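Local coordinates for protein DNA polymerase III, beta subunit (Thermotoga maritima, PDB 1VPK) that probably tethers DNA polymerases and other proteins to DNA as a ring-shaped head-to-tail homodimer, making replication processive, at residues 158-161 with 162-165; 203-207 with 208-212. One frame throughout, in Å; residues are numbered along the deposited sequence.

Interaction 1. Residues 158-161 with 162-165; sequences AKDE and FMRN
With CG of Asp-160 swung trans to its backbone N (chi1 -179°) and its carboxylate rotated so that OD1 eclipses CA (chi2 0°), OD1 is turned back over the main chain, where it accepts the N-H of Phe-162 at 2.9 Å. The amide meets OD1 from above the carboxylate plane, and the bond is bent, with 141° at the hydrogen. This is an Asx turn, and it sits within a type I beta turn from Asp-160 to Met-163, closed by Met-163 N donating to Asp-160 O at 2.9 Å. Aspartate suits the first position because its short side chain can reach the amide two residues on while its own carbonyl takes the third. The side chain of Phe-162 runs alongside that of Asp-160, its CB 3.3 Å from OD1, and the ring continues outward. Met-163, by contrast, crosses the aspartate at about a right angle, its CG 3.9 Å from OD2. The short apolar side chain of buried Ala-158 gives its thioether end a partner, CE lying 4.1 Å from CB. Met-163 also centres an inverse gamma turn, marked by a weak bond from Arg-164 N to Phe-162 O. Beyond it, Arg-164 NH1 is hydrogen-bonded to Asp-249 O.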
loop_
_atom_site.group_PDB
_atom_site.type_symbol
_atom_site.label_atom_id
_atom_site.label_comp_id
_atom_site.label_asym_id
_atom_site.label_seq_id
_atom_site.Cartn_x
_atom_site.Cartn_y
_atom_site.Cartn_z
ATOM N N ALA A 158 -1.167 -7.152 -22.283
ATOM C CA ALA A 158 -1.549 -8.399 -21.621
ATOM C C ALA A 158 -0.506 -8.780 -20.565
ATOM O O ALA A 158 0.703 -8.731 -20.818
ATOM C CB ALA A 158 -1.706 -9.540 -22.623
ATOM N N LYS A 159 -0.985 -9.123 -19.383
ATOM C CA LYS A 159 -0.097 -9.566 -18.292
ATOM C C LYS A 159 0.149 -11.079 -18.350
ATOM O O LYS A 159 1.093 -11.567 -17.745
ATOM C CB LYS A 159 -0.659 -9.159 -16.932
ATOM C CG LYS A 159 -0.528 -7.675 -16.693
ATOM C CD LYS A 159 -1.216 -7.223 -15.446
ATOM C CE LYS A 159 -1.446 -5.721 -15.487
ATOM N NZ LYS A 159 -2.629 -5.372 -16.345
ATOM N N ASP A 160 -0.709 -11.796 -19.075
ATOM C CA ASP A 160 -0.575 -13.229 -19.262
ATOM C C ASP A 160 0.523 -13.502 -20.282
ATOM O O ASP A 160 0.327 -13.303 -21.480
ATOM C CB ASP A 160 -1.890 -13.822 -19.759
ATOM C CG ASP A 160 -1.822 -15.339 -19.961
ATOM O OD1 ASP A 160 -0.751 -15.955 -19.716
ATOM O OD2 ASP A 160 -2.858 -15.925 -20.353
ATOM N N GLU A 161 1.653 -13.995 -19.772
ATOM C CA GLU A 161 2.821 -14.421 -20.569
ATOM C C GLU A 161 2.529 -15.477 -21.635
ATOM O O GLU A 161 3.199 -15.509 -22.662
ATOM C CB GLU A 161 3.946 -14.883 -19.648
ATOM C CG GLU A 161 4.541 -13.734 -18.818
ATOM C CD GLU A 161 4.735 -14.101 -17.363
ATOM O OE1 GLU A 161 3.823 -14.744 -16.773
ATOM O OE2 GLU A 161 5.802 -13.744 -16.805
ATOM N N PHE A 162 1.508 -16.300 -21.436
ATOM C CA PHE A 162 1.083 -17.173 -22.516
ATOM C C PHE A 162 0.582 -16.454 -23.762
ATOM O O PHE A 162 0.644 -17.002 -24.864
ATOM C CB PHE A 162 -0.013 -18.131 -22.101
ATOM C CG PHE A 162 -0.429 -19.057 -23.221
ATOM C CD1 PHE A 162 0.273 -20.239 -23.459
ATOM C CD2 PHE A 162 -1.478 -18.703 -24.086
ATOM C CE1 PHE A 162 -0.096 -21.101 -24.509
ATOM C CE2 PHE A 162 -1.852 -19.535 -25.143
ATOM C CZ PHE A 162 -1.171 -20.749 -25.354
ATOM N N MET A 163 0.059 -15.241 -23.599
ATOM C CA MET A 163 -0.395 -14.485 -24.737
ATOM C C MET A 163 0.816 -13.757 -25.275
ATOM O O MET A 163 0.961 -12.533 -25.072
ATOM C CB MET A 163 -1.501 -13.503 -24.335
ATOM C CG MET A 163 -2.790 -14.167 -23.829
ATOM S SD MET A 163 -3.999 -12.977 -23.125
ATOM C CE MET A 163 -4.349 -11.984 -24.553
ATOM N N ARG A 164 1.672 -14.509 -25.971
ATOM C CA ARG A 164 3.002 -14.042 -26.381
ATOM C C ARG A 164 2.917 -12.782 -27.253
ATOM O O ARG A 164 3.747 -11.883 -27.113
ATOM C CB ARG A 164 3.813 -15.152 -27.095
ATOM C CG ARG A 164 4.122 -16.358 -26.214
ATOM C CD ARG A 164 4.599 -17.610 -27.007
ATOM N NE ARG A 164 3.732 -17.828 -28.163
ATOM C CZ ARG A 164 4.047 -17.627 -29.451
ATOM N NH1 ARG A 164 5.266 -17.246 -29.841
ATOM N NH2 ARG A 164 3.103 -17.825 -30.366
ATOM N N ASN A 165 1.887 -12.706 -28.095
ATOM C CA ASN A 165 1.767 -11.641 -29.078
ATOM C C ASN A 165 1.204 -10.338 -28.519
ATOM O O ASN A 165 1.261 -9.320 -29.208
ATOM C CB ASN A 165 0.952 -12.095 -30.294
ATOM C CG ASN A 165 -0.524 -12.286 -29.999
ATOM O OD1 ASN A 165 -0.931 -12.580 -28.886
ATOM N ND2 ASN A 165 -1.328 -12.164 -31.030
#

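Interaction 2. Residues 203-207 with 208-212; sequences FLLSL and KSMKE
Ser-206 OG takes the N-H of Ser-209 at 3.0 Å in a fairly straight bond, 158° at the hydrogen, while the backbone carbonyl of Ser-206 accepts from Met-210 N at 2.9 Å. The hydroxyl can reach the amide because chi1 (78°) sets it between the backbone N and the carbonyl carbon. Serine, compact and polar, thus replaces a partner that the first turn of the helix lacks. Here strand 201-206 passes directly into helix 207-218, segments 203-206 and 208-212 meeting at 82°, with Ser-206 as N-cap; in beta clamps such helices line the inside of the ring and the sheets form its outside. The packing is tight on the side of the helix facing the sheet. Met-210 CG lies 3.2 Å from Ser-206 O, and SD sits 3.9 Å from CD1 of Leu-205, whose side chain it crosses at about a right angle; Met-210 also touches Val-169 and Trp-171 on the neighbouring strand. The buried polar atoms are provided for: a water accepts from Ser-206 N and bonds to Ser-209 OG, while the two hydroxyls also bond Glu-62 and Thr-63 respectively. On the solvent side, exposed Lys-211 lays its extended aliphatic chain obliquely across buried Leu-207, CE 3.7 Å from CG. Lys-208 is also partly exposed, though its NZ is fixed by Leu-33 O and a salt bridge to Asp-60.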
loop_
_atom_site.group_PDB
_atom_site.type_symbol
_atom_site.label_atom_id
_atom_site.label_comp_id
_atom_site.label_asym_id
_atom_site.label_seq_id
_atom_site.Cartn_x
_atom_site.Cartn_y
_atom_site.Cartn_z
ATOM N N PHE A 203 8.945 -4.125 -34.414
ATOM C CA PHE A 203 9.286 -5.270 -33.597
ATOM C C PHE A 203 8.436 -5.266 -32.308
ATOM O O PHE A 203 7.966 -4.226 -31.856
ATOM C CB PHE A 203 10.774 -5.251 -33.248
ATOM C CG PHE A 203 11.278 -3.925 -32.697
ATOM C CD1 PHE A 203 11.182 -3.637 -31.326
ATOM C CD2 PHE A 203 11.877 -2.986 -33.556
ATOM C CE1 PHE A 203 11.643 -2.435 -30.819
ATOM C CE2 PHE A 203 12.364 -1.782 -33.057
ATOM C CZ PHE A 203 12.239 -1.491 -31.703
ATOM N N LEU A 204 8.280 -6.442 -31.716
ATOM C CA LEU A 204 7.594 -6.591 -30.441
ATOM C C LEU A 204 8.633 -6.885 -29.350
ATOM O O LEU A 204 9.460 -7.772 -29.500
ATOM C CB LEU A 204 6.613 -7.740 -30.551
ATOM C CG LEU A 204 5.757 -8.099 -29.338
ATOM C CD1 LEU A 204 4.853 -7.012 -28.892
ATOM C CD2 LEU A 204 4.972 -9.372 -29.623
ATOM N N LEU A 205 8.621 -6.095 -28.288
ATOM C CA LEU A 205 9.400 -6.419 -27.101
ATOM C C LEU A 205 8.435 -6.864 -26.005
ATOM O O LEU A 205 7.316 -6.308 -25.867
ATOM C CB LEU A 205 10.231 -5.214 -26.649
ATOM C CG LEU A 205 11.302 -4.670 -27.618
ATOM C CD1 LEU A 205 11.948 -3.449 -27.010
ATOM C CD2 LEU A 205 12.366 -5.729 -28.019
ATOM N N SER A 206 8.859 -7.868 -25.245
ATOM C CA SER A 206 8.058 -8.486 -24.175
ATOM C C SER A 206 7.779 -7.475 -23.077
ATOM O O SER A 206 8.493 -6.462 -22.940
ATOM C CB SER A 206 8.760 -9.719 -23.560
ATOM O OG SER A 206 9.803 -9.344 -22.629
ATOM N N LEU A 207 6.755 -7.751 -22.273
ATOM C CA LEU A 207 6.433 -6.867 -21.178
ATOM C C LEU A 207 7.579 -6.805 -20.173
ATOM O O LEU A 207 7.920 -5.712 -19.709
ATOM C CB LEU A 207 5.140 -7.307 -20.503
ATOM C CG LEU A 207 4.607 -6.439 -19.356
ATOM C CD1 LEU A 207 4.491 -4.985 -19.753
ATOM C CD2 LEU A 207 3.288 -6.999 -18.951
ATOM N N LYS A 208 8.204 -7.951 -19.883
ATOM C CA LYS A 208 9.363 -7.975 -18.992
ATOM C C LYS A 208 10.528 -7.102 -19.536
ATOM O O LYS A 208 11.140 -6.354 -18.786
ATOM C CB LYS A 208 9.820 -9.400 -18.667
ATOM C CG LYS A 208 11.052 -9.381 -17.738
ATOM C CD LYS A 208 11.030 -10.276 -16.547
ATOM C CE LYS A 208 12.409 -10.258 -15.838
ATOM N NZ LYS A 208 12.895 -11.591 -15.585
ATOM N N SER A 209 10.772 -7.151 -20.844
ATOM C CA SER A 209 11.809 -6.345 -21.459
ATOM C C SER A 209 11.482 -4.860 -21.319
ATOM O O SER A 209 12.331 -4.062 -20.966
ATOM C CB SER A 209 11.993 -6.706 -22.929
ATOM O OG SER A 209 12.660 -7.935 -23.098
ATOM N N MET A 210 10.219 -4.528 -21.541
ATOM C CA MET A 210 9.717 -3.160 -21.457
ATOM C C MET A 210 9.743 -2.508 -20.096
ATOM O O MET A 210 9.988 -1.304 -20.002
ATOM C CB MET A 210 8.303 -3.111 -22.060
ATOM C CG MET A 210 8.321 -3.311 -23.568
ATOM S SD MET A 210 9.289 -2.088 -24.460
ATOM C CE MET A 210 8.473 -0.512 -24.107
ATOM N N LYS A 211 9.538 -3.309 -19.050
ATOM C CA LYS A 211 9.714 -2.870 -17.679
ATOM C C LYS A 211 11.185 -2.551 -17.348
ATOM O O LYS A 211 11.495 -1.640 -16.550
ATOM C CB LYS A 211 9.136 -3.923 -16.735
ATOM C CG LYS A 211 7.580 -3.961 -16.817
ATOM C CD LYS A 211 6.964 -4.925 -15.802
ATOM C CE LYS A 211 5.404 -5.192 -15.966
ATOM N NZ LYS A 211 5.080 -6.621 -15.470
ATOM N N GLU A 212 12.100 -3.264 -17.987
ATOM C CA GLU A 212 13.499 -2.921 -17.844
ATOM C C GLU A 212 13.760 -1.623 -18.624
ATOM O O GLU A 212 14.485 -0.777 -18.145
ATOM C CB GLU A 212 14.426 -4.078 -18.272
ATOM C CG GLU A 212 15.905 -3.730 -18.262
ATOM C CD GLU A 212 16.459 -3.178 -16.943
ATOM O OE1 GLU A 212 15.882 -3.314 -15.834
ATOM O OE2 GLU A 212 17.570 -2.643 -17.003
HETATM O O HOH W 1 11.687 -8.914 -25.532
#

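Overall arrangement
Both interactions belong to the central domain and lie about 11 Å apart, centre to centre, but they occupy different environments. Interaction 1 is a surface turn in the loop between helix 143-153 and strand 168-174, shaped by an aspartate and backbone amides, with Ala-158 the buried residue among those that touch. Interaction 2 is mostly buried and couples a strand to the helix that follows it, joining polar capping to apolar packing. They meet directly: CD2 of Leu-207 packs 3.6 Å from Ala-158 O, and CD2 of Leu-204 lies 3.7 Å from Asn-165 O. Asn-167 links them further, bonding to Ala-158 O and to the backbone of Leu-207.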